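PDB 3SYY: exonuclease from Laribacter hongkongensis, which probably degrades double-stranded DNA with strict 5'-3' polarity, as a metal-dependent alkaline exonuclease of the PDDEXK nuclease clan. Local coordinates for residues I89-I94 / E179-V184. Numbering follows the deposited sequence.
Sequences IDHPTI and EIETEV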
loop_
_atom_site.group_PDB
_atom_site.type_symbol
_atom_site.label_atom_id
_atom_site.label_comp_id
_atom_site.label_asym_id
_atom_site.label_seq_id
_atom_site.Cartn_x
_atom_site.Cartn_y
_atom_site.Cartn_z
ATOM N N ILE A 89 13.891 -4.772 -29.052
ATOM C CA ILE A 89 13.731 -5.206 -30.427
ATOM C C ILE A 89 12.311 -4.890 -30.848
ATOM O O ILE A 89 11.353 -5.414 -30.275
ATOM C CB ILE A 89 13.925 -6.752 -30.541
ATOM C CG1 ILE A 89 15.272 -7.184 -29.928
ATOM C CG2 ILE A 89 13.777 -7.244 -32.002
ATOM C CD1 ILE A 89 16.436 -6.608 -30.641
ATOM N N ASP A 90 12.162 -4.058 -31.873
ATOM C CA ASP A 90 10.822 -3.739 -32.373
ATOM C C ASP A 90 10.162 -4.913 -33.105
ATOM O O ASP A 90 10.841 -5.749 -33.728
ATOM C CB ASP A 90 10.890 -2.444 -33.211
ATOM C CG ASP A 90 11.265 -1.238 -32.356
ATOM O OD1 ASP A 90 10.631 -0.991 -31.294
ATOM O OD2 ASP A 90 12.218 -0.542 -32.703
ATOM N N HIS A 91 8.851 -5.026 -32.999
ATOM C CA HIS A 91 8.152 -6.067 -33.717
ATOM C C HIS A 91 8.429 -5.812 -35.207
ATOM O O HIS A 91 8.538 -4.649 -35.629
ATOM C CB HIS A 91 6.670 -6.027 -33.410
ATOM C CG HIS A 91 5.878 -7.091 -34.094
ATOM N ND1 HIS A 91 5.484 -8.264 -33.469
ATOM C CD2 HIS A 91 5.396 -7.156 -35.360
ATOM C CE1 HIS A 91 4.793 -9.001 -34.323
ATOM N NE2 HIS A 91 4.710 -8.342 -35.471
ATOM N N PRO A 92 8.663 -6.885 -35.982
ATOM C CA PRO A 92 9.036 -6.636 -37.399
ATOM C C PRO A 92 8.004 -5.794 -38.214
ATOM O O PRO A 92 8.422 -5.026 -39.071
ATOM C CB PRO A 92 9.223 -8.059 -37.984
ATOM C CG PRO A 92 8.565 -9.005 -37.005
ATOM C CD PRO A 92 8.708 -8.312 -35.635
ATOM N N THR A 93 6.703 -5.904 -37.910
ATOM C CA THR A 93 5.636 -5.220 -38.667
ATOM C C THR A 93 4.591 -4.361 -37.877
ATOM O O THR A 93 3.849 -3.536 -38.467
ATOM C CB THR A 93 4.869 -6.232 -39.517
ATOM O OG1 THR A 93 4.168 -7.122 -38.648
ATOM C CG2 THR A 93 5.855 -7.028 -40.426
ATOM N N ILE A 94 4.501 -4.563 -36.567
ATOM C CA ILE A 94 3.538 -3.784 -35.772
ATOM C C ILE A 94 4.249 -2.603 -35.125
ATOM O O ILE A 94 5.085 -2.756 -34.211
ATOM C CB ILE A 94 2.817 -4.636 -34.723
ATOM C CG1 ILE A 94 2.131 -5.819 -35.391
ATOM C CG2 ILE A 94 1.832 -3.732 -33.889
ATOM C CD1 ILE A 94 1.471 -6.833 -34.420
ATOM N N GLU A 179 -2.712 -14.554 -31.974
ATOM C CA GLU A 179 -3.714 -13.998 -31.077
ATOM C C GLU A 179 -3.194 -12.767 -30.310
ATOM O O GLU A 179 -3.897 -11.755 -30.225
ATOM C CB GLU A 179 -4.206 -15.102 -30.159
ATOM C CG GLU A 179 -5.057 -14.707 -28.985
ATOM C CD GLU A 179 -5.287 -15.906 -28.053
ATOM O OE1 GLU A 179 -5.160 -17.071 -28.525
ATOM O OE2 GLU A 179 -5.585 -15.684 -26.849
ATOM N N ILE A 180 -1.952 -12.828 -29.822
ATOM C CA ILE A 180 -1.281 -11.674 -29.193
ATOM C C ILE A 180 -1.215 -10.502 -30.176
ATOM O O ILE A 180 -1.545 -9.361 -29.825
ATOM C CB ILE A 180 0.164 -12.018 -28.739
ATOM C CG1 ILE A 180 0.125 -12.988 -27.545
ATOM C CG2 ILE A 180 0.939 -10.754 -28.337
ATOM C CD1 ILE A 180 1.555 -13.609 -27.205
ATOM N N GLU A 181 -0.785 -10.788 -31.400
ATOM C CA GLU A 181 -0.582 -9.723 -32.364
ATOM C C GLU A 181 -1.957 -9.089 -32.691
ATOM O O GLU A 181 -2.039 -7.906 -32.861
ATOM C CB GLU A 181 0.146 -10.257 -33.610
ATOM C CG GLU A 181 1.618 -10.625 -33.329
ATOM C CD GLU A 181 2.361 -11.225 -34.519
ATOM O OE1 GLU A 181 3.602 -11.341 -34.470
ATOM O OE2 GLU A 181 1.720 -11.571 -35.502
ATOM N N THR A 182 -3.012 -9.889 -32.763
ATOM C CA THR A 182 -4.352 -9.365 -33.019
ATOM C C THR A 182 -4.777 -8.400 -31.923
ATOM O O THR A 182 -5.176 -7.248 -32.213
ATOM C CB THR A 182 -5.347 -10.477 -33.129
ATOM O OG1 THR A 182 -4.996 -11.254 -34.281
ATOM C CG2 THR A 182 -6.798 -9.931 -33.292
ATOM N N GLU A 183 -4.683 -8.875 -30.676
ATOM C CA GLU A 183 -5.022 -8.046 -29.492
ATOM C C GLU A 183 -4.201 -6.817 -29.366
ATOM O O GLU A 183 -4.742 -5.753 -29.012
ATOM C CB GLU A 183 -4.853 -8.823 -28.204
ATOM C CG GLU A 183 -5.767 -9.985 -28.143
ATOM C CD GLU A 183 -6.872 -9.817 -27.142
ATOM O OE1 GLU A 183 -7.115 -8.668 -26.687
ATOM O OE2 GLU A 183 -7.505 -10.840 -26.810
ATOM N N VAL A 184 -2.904 -6.940 -29.607
ATOM C CA VAL A 184 -2.021 -5.794 -29.449
ATOM C C VAL A 184 -2.267 -4.754 -30.565
ATOM O O VAL A 184 -2.260 -3.539 -30.311
ATOM C CB VAL A 184 -0.540 -6.233 -29.378
ATOM C CG1 VAL A 184 0.387 -5.071 -29.594
ATOM C CG2 VAL A 184 -0.276 -6.949 -28.014
#
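Ile-94 lays the end of its side chain against the aliphatic stem of Glu-181. Its CD1 is 3.8 Å from Glu-181 CB and 3.9 Å from Glu-181 CG, so one methyl touches the first two carbons of the glutamate side chain. The outer part of the isoleucine is stretched out, with chi2 at 175°, and this carries CD1 forward to the helix. This part of the contact is van der Waals.

The same methyl also covers one face of the His-91 ring, near its rim. Pro-92 CD lies over the opposite face, again toward the rim. The imidazole is thus held between two neighbours from its own loop.

Glu-181 runs on past Ile-94 in an extended chain, with chi2 at 177°, and brings its carboxylate to the edge of the His-91 ring. Ring and carboxylate planes stand 78° apart. The modelled ring is probably turned over, so the exact pairing with OE1 is doubtful. As built, His-91 NE2 is 3.4 Å from Glu-181 OE1; with the ring turned back, this edge may offer a hydrogen bond to the carboxylate.

The contact is small, with 169 Å² buried in all. The nearest CA atoms, of Ile-94 and Glu-181, are 8.0 Å apart, so side chains bridge the gap.

The site lies away from the bound magnesium ions. It joins a loop of the YqaJ-like, PDDEXK-clan nuclease domain, just after edge strand 89-90, to the long C-terminal helix 174-205. His-91 pairs through its backbone with Phe-97 of the adjacent strand 97-99, and the two rings also meet. Helix 132-145 borders both partners, through Cys-144 at His-91 and Ala-143 at Glu-181, while Ile-94 reaches on along helix 174-205 to Ser-185 and Leu-188.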